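Local coordinates for protein DNA polymerase (Bacillus phage phi29, PDB 1XI1) that replicates the viral DNA by protein-primed, strand-displacing synthesis with high processivity and fidelity, and in its natural form also has 3'-5' exonuclease activity, at residues I285-C290 with I323-L328; I299-I304 with K337-L342. The protein carries 2 engineered substitutions. One frame throughout, in Å; residues are numbered along the deposited sequence.

Contact 1 of 2, residues I285-C290 with I323-L328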
ATOM      1  N   ILE C 285      -8.338 -25.189   3.740  1.00 34.25           N
ATOM      2  CA  ILE C 285      -6.924 -25.000   3.827  1.00 32.00           C
ATOM      3  C   ILE C 285      -6.399 -26.312   4.331  1.00 36.30           C
ATOM      4  O   ILE C 285      -6.881 -26.830   5.334  1.00 33.18           O
ATOM      5  CB  ILE C 285      -6.559 -23.861   4.808  1.00 31.90           C
ATOM      6  CG1 ILE C 285      -6.949 -22.514   4.189  1.00 30.00           C
ATOM      7  CG2 ILE C 285      -5.079 -23.882   5.155  1.00 31.02           C
ATOM      8  CD1 ILE C 285      -6.960 -21.365   5.179  1.00 32.09           C
ATOM      9  N   GLN C 286      -5.420 -26.858   3.628  1.00 35.31           N
ATOM     10  CA  GLN C 286      -4.883 -28.162   3.973  1.00 35.35           C
ATOM     11  C   GLN C 286      -3.425 -28.123   4.377  1.00 40.37           C
ATOM     12  O   GLN C 286      -2.599 -27.482   3.714  1.00 41.29           O
ATOM     13  CB  GLN C 286      -5.039 -29.115   2.786  1.00 34.79           C
ATOM     14  CG  GLN C 286      -4.375 -30.467   2.999  1.00 39.46           C
ATOM     15  CD  GLN C 286      -5.302 -31.488   3.618  1.00 43.69           C
ATOM     16  OE1 GLN C 286      -6.494 -31.480   3.366  1.00 38.38           O
ATOM     17  NE2 GLN C 286      -4.975 -32.466   4.456  1.00 38.74           N
ATOM     18  N   HIS C 287      -3.115 -28.793   5.484  1.00 39.12           N
ATOM     19  CA  HIS C 287      -1.737 -28.879   5.972  1.00 38.56           C
ATOM     20  C   HIS C 287      -1.192 -30.162   5.371  1.00 42.72           C
ATOM     21  O   HIS C 287      -1.657 -31.260   5.686  1.00 40.33           O
ATOM     22  CB  HIS C 287      -1.698 -28.969   7.496  1.00 46.94           C
ATOM     23  CG  HIS C 287      -0.314 -29.084   8.059  1.00 50.87           C
ATOM     24  ND1 HIS C 287      -0.063 -29.582   9.320  1.00 49.27           N
ATOM     25  CD2 HIS C 287       0.894 -28.767   7.532  1.00 52.38           C
ATOM     26  CE1 HIS C 287       1.239 -29.570   9.544  1.00 46.47           C
ATOM     27  NE2 HIS C 287       1.842 -29.081   8.476  1.00 50.50           N
ATOM     28  N   ILE C 288      -0.218 -30.021   4.482  1.00 46.79           N
ATOM     29  CA  ILE C 288       0.351 -31.169   3.814  1.00 40.45           C
ATOM     30  C   ILE C 288       1.853 -31.200   4.011  1.00 42.55           C
ATOM     31  O   ILE C 288       2.471 -30.203   4.388  1.00 39.66           O
ATOM     32  CB  ILE C 288       0.024 -31.109   2.326  1.00 41.60           C
ATOM     33  CG1 ILE C 288       0.526 -32.341   1.603  1.00 51.92           C
ATOM     34  CG2 ILE C 288       0.699 -29.938   1.700  1.00 51.08           C
ATOM     35  CD1 ILE C 288       0.229 -32.270   0.117  1.00 51.98           C
ATOM     36  N   ARG C 289       2.426 -32.372   3.782  1.00 43.42           N
ATOM     37  CA  ARG C 289       3.856 -32.577   3.910  1.00 44.74           C
ATOM     38  C   ARG C 289       4.262 -33.354   2.673  1.00 45.30           C
ATOM     39  O   ARG C 289       3.634 -34.354   2.342  1.00 44.63           O
ATOM     40  CB  ARG C 289       4.149 -33.386   5.157  1.00 38.90           C
ATOM     41  CG  ARG C 289       5.022 -32.681   6.155  1.00 41.86           C
ATOM     42  CD  ARG C 289       5.220 -33.584   7.331  1.00 44.34           C
ATOM     43  NE  ARG C 289       5.006 -32.860   8.572  1.00 52.96           N
ATOM     44  CZ  ARG C 289       4.400 -33.379   9.634  1.00 53.64           C
ATOM     45  NH1 ARG C 289       3.953 -34.629   9.600  1.00 47.25           N
ATOM     46  NH2 ARG C 289       4.226 -32.646  10.722  1.00 54.07           N
ATOM     47  N   CYS C 290       5.294 -32.898   1.976  1.00 44.67           N
ATOM     48  CA  CYS C 290       5.689 -33.603   0.770  1.00 45.53           C
ATOM     49  C   CYS C 290       7.018 -33.116   0.246  1.00 48.13           C
ATOM     50  O   CYS C 290       7.695 -32.298   0.874  1.00 47.21           O
ATOM     51  CB  CYS C 290       4.638 -33.397  -0.316  1.00 43.98           C
ATOM     52  SG  CYS C 290       4.468 -31.655  -0.775  1.00 51.61           S
ATOM     53  N   ILE C 323      11.794 -32.895   2.992  1.00 64.35           N
ATOM     54  CA  ILE C 323      10.336 -32.952   2.988  1.00 58.88           C
ATOM     55  C   ILE C 323       9.834 -31.592   3.420  1.00 56.32           C
ATOM     56  O   ILE C 323      10.205 -31.110   4.484  1.00 54.86           O
ATOM     57  CB  ILE C 323       9.803 -34.018   3.989  1.00 58.79           C
ATOM     58  CG1 ILE C 323      10.165 -35.424   3.499  1.00 56.04           C
ATOM     59  CG2 ILE C 323       8.283 -33.893   4.148  1.00 58.92           C
ATOM     60  CD1 ILE C 323       9.694 -36.544   4.452  1.00 51.74           C
ATOM     61  N   ALA C 324       8.995 -30.975   2.592  1.00 56.71           N
ATOM     62  CA  ALA C 324       8.457 -29.648   2.899  1.00 53.08           C
ATOM     63  C   ALA C 324       7.204 -29.739   3.757  1.00 49.91           C
ATOM     64  O   ALA C 324       6.514 -30.752   3.770  1.00 54.50           O
ATOM     65  CB  ALA C 324       8.145 -28.901   1.613  1.00 44.13           C
ATOM     66  N   ASP C 325       6.911 -28.654   4.453  1.00 52.81           N
ATOM     67  CA  ASP C 325       5.741 -28.555   5.315  1.00 53.10           C
ATOM     68  C   ASP C 325       4.944 -27.342   4.836  1.00 48.49           C
ATOM     69  O   ASP C 325       5.410 -26.214   4.960  1.00 50.04           O
ATOM     70  CB  ASP C 325       6.204 -28.360   6.754  1.00 54.94           C
ATOM     71  CG  ASP C 325       5.098 -28.548   7.743  1.00 60.11           C
ATOM     72  OD1 ASP C 325       4.214 -27.672   7.795  1.00 70.44           O
ATOM     73  OD2 ASP C 325       5.105 -29.573   8.463  1.00 63.28           O
ATOM     74  N   LEU C 326       3.745 -27.570   4.305  1.00 44.78           N
ATOM     75  CA  LEU C 326       2.936 -26.480   3.764  1.00 43.17           C
ATOM     76  C   LEU C 326       1.465 -26.441   4.174  1.00 42.51           C
ATOM     77  O   LEU C 326       0.862 -27.472   4.445  1.00 42.69           O
ATOM     78  CB  LEU C 326       2.974 -26.537   2.231  1.00 44.85           C
ATOM     79  CG  LEU C 326       4.318 -26.506   1.507  1.00 43.11           C
ATOM     80  CD1 LEU C 326       4.132 -26.876   0.049  1.00 45.85           C
ATOM     81  CD2 LEU C 326       4.920 -25.122   1.634  1.00 50.28           C
ATOM     82  N   TRP C 327       0.902 -25.235   4.195  1.00 40.58           N
ATOM     83  CA  TRP C 327      -0.519 -25.008   4.464  1.00 43.18           C
ATOM     84  C   TRP C 327      -1.025 -24.290   3.200  1.00 42.87           C
ATOM     85  O   TRP C 327      -0.579 -23.182   2.897  1.00 42.06           O
ATOM     86  CB  TRP C 327      -0.736 -24.105   5.687  1.00 41.95           C
ATOM     87  CG  TRP C 327      -0.348 -24.740   6.974  1.00 47.96           C
ATOM     88  CD1 TRP C 327       0.917 -24.994   7.406  1.00 50.67           C
ATOM     89  CD2 TRP C 327      -1.227 -25.237   7.989  1.00 50.26           C
ATOM     90  NE1 TRP C 327       0.889 -25.618   8.625  1.00 51.55           N
ATOM     91  CE2 TRP C 327      -0.415 -25.779   9.010  1.00 54.83           C
ATOM     92  CE3 TRP C 327      -2.620 -25.279   8.138  1.00 54.08           C
ATOM     93  CZ2 TRP C 327      -0.954 -26.358  10.175  1.00 53.83           C
ATOM     94  CZ3 TRP C 327      -3.159 -25.858   9.304  1.00 54.72           C
ATOM     95  CH2 TRP C 327      -2.322 -26.386  10.302  1.00 50.55           C
ATOM     96  N   LEU C 328      -1.952 -24.913   2.477  1.00 39.55           N
ATOM     97  CA  LEU C 328      -2.470 -24.344   1.240  1.00 41.60           C
ATOM     98  C   LEU C 328      -3.986 -24.299   1.101  1.00 39.06           C
ATOM     99  O   LEU C 328      -4.685 -25.250   1.445  1.00 38.08           O
ATOM    100  CB  LEU C 328      -1.937 -25.137   0.038  1.00 40.35           C
ATOM    101  CG  LEU C 328      -0.433 -25.335  -0.107  1.00 46.68           C
ATOM    102  CD1 LEU C 328      -0.137 -26.264  -1.273  1.00 47.24           C
ATOM    103  CD2 LEU C 328       0.210 -23.987  -0.324  1.00 48.48           C
TER
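Asp325 OD2 is held by two residues of the neighbouring strand. Arg289 NE meets it on the anti side in a salt bridge, 3.3 Å from Asp325 OD2, and His287 NE2 adds a weak bond. His287 NE2 bonds Asp325 OD1 more closely, at 2.8 Å, on the syn side but 31° out of the carboxylate plane. These contacts would favour a charged carboxylate. The His287 ring is stacked offset over the five-membered ring of Trp327, with centroids 4.1 Å apart and planes at 7°. His287 CB sits squarely over the six-membered ring, 3.6 Å from its centroid. With CG of His287 anti to the backbone N (chi1 179°), the imidazole runs across the indole to the aspartate. Behind these side chains, 285-290 and 324-328 pair as antiparallel neighbours in a sheet of the polymerization region, probably the TPR1 insertion of protein-primed family B polymerases. Ile288 N bonds Leu326 O at 2.8 Å. Their side chains lie side by side on the other face, where Leu326 and Leu328 pack on helix 330-339. Strand 340-356 flanks 285-290 along its second edge, and its Glu346 takes Arg289 NH1 in a salt bridge.

Contact 2 of 2, residues I299-I304 with K337-L342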
ATOM      1  N   ILE C 299       5.311 -22.986 -14.799  1.00 44.95           N
ATOM      2  CA  ILE C 299       5.790 -21.893 -13.985  1.00 47.15           C
ATOM      3  C   ILE C 299       5.828 -22.282 -12.497  1.00 49.55           C
ATOM      4  O   ILE C 299       4.966 -23.020 -11.992  1.00 52.62           O
ATOM      5  CB  ILE C 299       4.795 -20.675 -14.103  1.00 46.42           C
ATOM      6  CG1 ILE C 299       4.546 -20.330 -15.567  1.00 51.38           C
ATOM      7  CG2 ILE C 299       5.291 -19.456 -13.348  1.00 35.43           C
ATOM      8  CD1 ILE C 299       3.397 -19.308 -15.763  1.00 48.58           C
ATOM      9  N   PRO C 300       6.860 -21.818 -11.828  1.00 50.37           N
ATOM     10  CA  PRO C 300       6.894 -22.043 -10.377  1.00 48.62           C
ATOM     11  C   PRO C 300       5.604 -21.476  -9.691  1.00 51.07           C
ATOM     12  O   PRO C 300       5.031 -20.486 -10.163  1.00 51.16           O
ATOM     13  CB  PRO C 300       8.218 -21.400  -9.961  1.00 51.58           C
ATOM     14  CG  PRO C 300       9.003 -21.306 -11.226  1.00 51.67           C
ATOM     15  CD  PRO C 300       8.020 -20.925 -12.298  1.00 45.44           C
ATOM     16  N   THR C 301       5.172 -22.072  -8.601  1.00 52.55           N
ATOM     17  CA  THR C 301       3.973 -21.665  -7.939  1.00 48.46           C
ATOM     18  C   THR C 301       4.158 -21.552  -6.427  1.00 49.02           C
ATOM     19  O   THR C 301       3.599 -20.690  -5.765  1.00 47.19           O
ATOM     20  CB  THR C 301       2.865 -22.659  -8.248  1.00 51.65           C
ATOM     21  OG1 THR C 301       2.162 -22.237  -9.414  1.00 50.33           O
ATOM     22  CG2 THR C 301       1.910 -22.763  -7.065  1.00 54.98           C
ATOM     23  N   ILE C 302       4.976 -22.463  -5.912  1.00 56.41           N
ATOM     24  CA  ILE C 302       5.266 -22.514  -4.487  1.00 60.78           C
ATOM     25  C   ILE C 302       6.242 -21.408  -4.155  1.00 64.89           C
ATOM     26  O   ILE C 302       7.413 -21.457  -4.538  1.00 63.28           O
ATOM     27  CB  ILE C 302       5.891 -23.844  -4.099  1.00 57.21           C
ATOM     28  CG1 ILE C 302       4.948 -24.981  -4.476  1.00 56.67           C
ATOM     29  CG2 ILE C 302       6.212 -23.850  -2.618  1.00 59.74           C
ATOM     30  CD1 ILE C 302       5.545 -26.364  -4.276  1.00 65.31           C
ATOM     31  N   GLN C 303       5.771 -20.408  -3.428  1.00 72.46           N
ATOM     32  CA  GLN C 303       6.643 -19.298  -3.098  1.00 79.62           C
ATOM     33  C   GLN C 303       6.946 -19.177  -1.636  1.00 84.93           C
ATOM     34  O   GLN C 303       6.299 -19.795  -0.783  1.00 81.57           O
ATOM     35  CB  GLN C 303       6.045 -17.994  -3.602  1.00 82.77           C
ATOM     36  CG  GLN C 303       5.794 -16.918  -2.558  1.00 86.26           C
ATOM     37  CD  GLN C 303       5.183 -15.668  -3.158  1.00 89.40           C
ATOM     38  OE1 GLN C 303       4.768 -15.653  -4.315  1.00 87.94           O
ATOM     39  NE2 GLN C 303       5.038 -14.488  -2.539  1.00 87.34           N
ATOM     40  N   ILE C 304       7.932 -18.369  -1.401  1.00 93.17           N
ATOM     41  CA  ILE C 304       8.409 -17.981  -0.108  1.00 99.37           C
ATOM     42  C   ILE C 304       8.633 -16.488  -0.293  1.00104.28           C
ATOM     43  O   ILE C 304       9.270 -16.083  -1.264  1.00104.96           O
ATOM     44  CB  ILE C 304       9.691 -18.706   0.314  1.00 97.87           C
ATOM     45  CG1 ILE C 304       9.425 -20.208   0.347  1.00 98.64           C
ATOM     46  CG2 ILE C 304      10.170 -18.229   1.677  1.00 98.42           C
ATOM     47  CD1 ILE C 304      10.675 -21.053   0.432  1.00 97.35           C
ATOM     48  N   LYS C 337      -0.500 -29.071  -7.648  1.00 48.91           N
ATOM     49  CA  LYS C 337      -0.594 -30.424  -8.198  1.00 48.14           C
ATOM     50  C   LYS C 337      -0.407 -30.480  -9.714  1.00 48.00           C
ATOM     51  O   LYS C 337       0.090 -31.472 -10.248  1.00 48.63           O
ATOM     52  CB  LYS C 337      -1.939 -31.054  -7.818  1.00 46.75           C
ATOM     53  CG  LYS C 337      -2.039 -31.431  -6.339  1.00 57.21           C
ATOM     54  CD  LYS C 337      -3.478 -31.610  -5.854  1.00 52.96           C
ATOM     55  CE  LYS C 337      -4.231 -32.631  -6.676  1.00 61.15           C
ATOM     56  NZ  LYS C 337      -5.338 -33.261  -5.894  1.00 67.32           N
ATOM     57  N   GLU C 338      -0.801 -29.421 -10.410  1.00 49.64           N
ATOM     58  CA  GLU C 338      -0.660 -29.401 -11.860  1.00 51.47           C
ATOM     59  C   GLU C 338       0.740 -29.003 -12.307  1.00 50.59           C
ATOM     60  O   GLU C 338       1.297 -29.626 -13.208  1.00 56.20           O
ATOM     61  CB  GLU C 338      -1.668 -28.446 -12.495  1.00 50.01           C
ATOM     62  CG  GLU C 338      -1.335 -28.132 -13.936  1.00 62.45           C
ATOM     63  CD  GLU C 338      -2.257 -27.113 -14.553  1.00 64.92           C
ATOM     64  OE1 GLU C 338      -2.431 -26.030 -13.956  1.00 64.76           O
ATOM     65  OE2 GLU C 338      -2.799 -27.397 -15.645  1.00 67.48           O
ATOM     66  N   HIS C 339       1.305 -27.977 -11.669  1.00 48.43           N
ATOM     67  CA  HIS C 339       2.627 -27.466 -12.021  1.00 42.92           C
ATOM     68  C   HIS C 339       3.798 -28.276 -11.477  1.00 46.97           C
ATOM     69  O   HIS C 339       4.917 -28.175 -12.000  1.00 48.07           O
ATOM     70  CB  HIS C 339       2.786 -26.006 -11.567  1.00 34.86           C
ATOM     71  CG  HIS C 339       1.998 -25.018 -12.380  1.00 39.25           C
ATOM     72  ND1 HIS C 339       2.487 -23.768 -12.712  1.00 38.13           N
ATOM     73  CD2 HIS C 339       0.731 -25.063 -12.862  1.00 37.69           C
ATOM     74  CE1 HIS C 339       1.552 -23.088 -13.357  1.00 28.89           C
ATOM     75  NE2 HIS C 339       0.478 -23.850 -13.458  1.00 34.26           N
ATOM     76  N   TYR C 340       3.560 -29.086 -10.426  1.00 46.24           N
ATOM     77  CA  TYR C 340       4.663 -29.871  -9.867  1.00 43.15           C
ATOM     78  C   TYR C 340       4.382 -31.370  -9.845  1.00 47.14           C
ATOM     79  O   TYR C 340       3.282 -31.824 -10.126  1.00 45.77           O
ATOM     80  CB  TYR C 340       4.987 -29.497  -8.428  1.00 35.82           C
ATOM     81  CG  TYR C 340       5.399 -28.084  -8.140  1.00 31.42           C
ATOM     82  CD1 TYR C 340       4.525 -27.039  -8.354  1.00 33.13           C
ATOM     83  CD2 TYR C 340       6.660 -27.798  -7.635  1.00 28.83           C
ATOM     84  CE1 TYR C 340       4.873 -25.749  -8.046  1.00 26.48           C
ATOM     85  CE2 TYR C 340       7.029 -26.494  -7.345  1.00 31.78           C
ATOM     86  CZ  TYR C 340       6.114 -25.477  -7.541  1.00 30.81           C
ATOM     87  OH  TYR C 340       6.444 -24.189  -7.212  1.00 39.94           O
ATOM     88  N   ASP C 341       5.432 -32.112  -9.509  1.00 46.66           N
ATOM     89  CA  ASP C 341       5.366 -33.526  -9.312  1.00 48.47           C
ATOM     90  C   ASP C 341       5.493 -33.671  -7.811  1.00 44.83           C
ATOM     91  O   ASP C 341       6.520 -33.280  -7.227  1.00 49.44           O
ATOM     92  CB  ASP C 341       6.512 -34.258 -10.027  1.00 49.82           C
ATOM     93  CG  ASP C 341       6.203 -34.570 -11.482  1.00 53.01           C
ATOM     94  OD1 ASP C 341       5.060 -34.990 -11.776  1.00 52.60           O
ATOM     95  OD2 ASP C 341       7.107 -34.414 -12.327  1.00 52.25           O
ATOM     96  N   LEU C 342       4.480 -34.220  -7.163  1.00 47.98           N
ATOM     97  CA  LEU C 342       4.485 -34.372  -5.712  1.00 46.60           C
ATOM     98  C   LEU C 342       4.920 -35.749  -5.285  1.00 50.01           C
ATOM     99  O   LEU C 342       4.468 -36.755  -5.854  1.00 46.19           O
ATOM    100  CB  LEU C 342       3.113 -33.997  -5.156  1.00 44.07           C
ATOM    101  CG  LEU C 342       2.650 -32.578  -5.513  1.00 46.77           C
ATOM    102  CD1 LEU C 342       1.153 -32.413  -5.279  1.00 39.21           C
ATOM    103  CD2 LEU C 342       3.442 -31.545  -4.723  1.00 40.32           C
TER
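Ile299 O accepts a bond from His339 ND1, which ties the connection after strand 283-294 to a helix-to-strand junction, the end of helix 330-339 and the start of strand 340-356, probably within the TPR1 insertion. The bond is 2.7 Å long and nearly straight, at 173°. The donor lies in the carbonyl plane, on a lone pair, and the oxygen lies in the imidazole plane, which favours a fixed ring orientation. The His339 ring also meets that of Tyr298. Pro300 adds little more than its backbone beside Tyr340 OH. Tyr340 is the first residue beyond helix 330-339 to leave helical geometry, and Phe292 meets its ring nearly at right angles. At Thr301 the chain turns its amide to this hydroxyl, with Thr301 N to Tyr340 OH at 2.8 Å. Thr301 CB rests at the edge of the phenol ring, while its buried OG1 has no polar partner in the model. Ile302 N makes the second bond, 2.6 Å from Tyr340 OH. Two consecutive amides thus converge on one oxygen, which also bonds to Leu316 O. The Ile302 side chain folds back over one face of the phenol, placing CD1 3.6 Å from the Tyr340 ring centroid.

Contacts 1 and 2 have centres 12 Å apart, within the region for initiation, polymerization and pyrophosphorolysis. Their segments alternate along the chain. Strand 283-294 leads on to 299-304, and strand 324-329 leads into helix 330-339, which ends in contact 2. The two meet directly where Cys290 SG packs on Leu342 CD2 at 4.1 Å. Met336 of the helix touches Leu326 of contact 1 and Ile302 of contact 2. Arg438, probably involved in template-primer binding, has its side chain about 7 Å from those of Leu328 and Thr301. The bound nucleic acid is distant, with nearest atoms about 31 Å from contact 1 and 22 Å from contact 2.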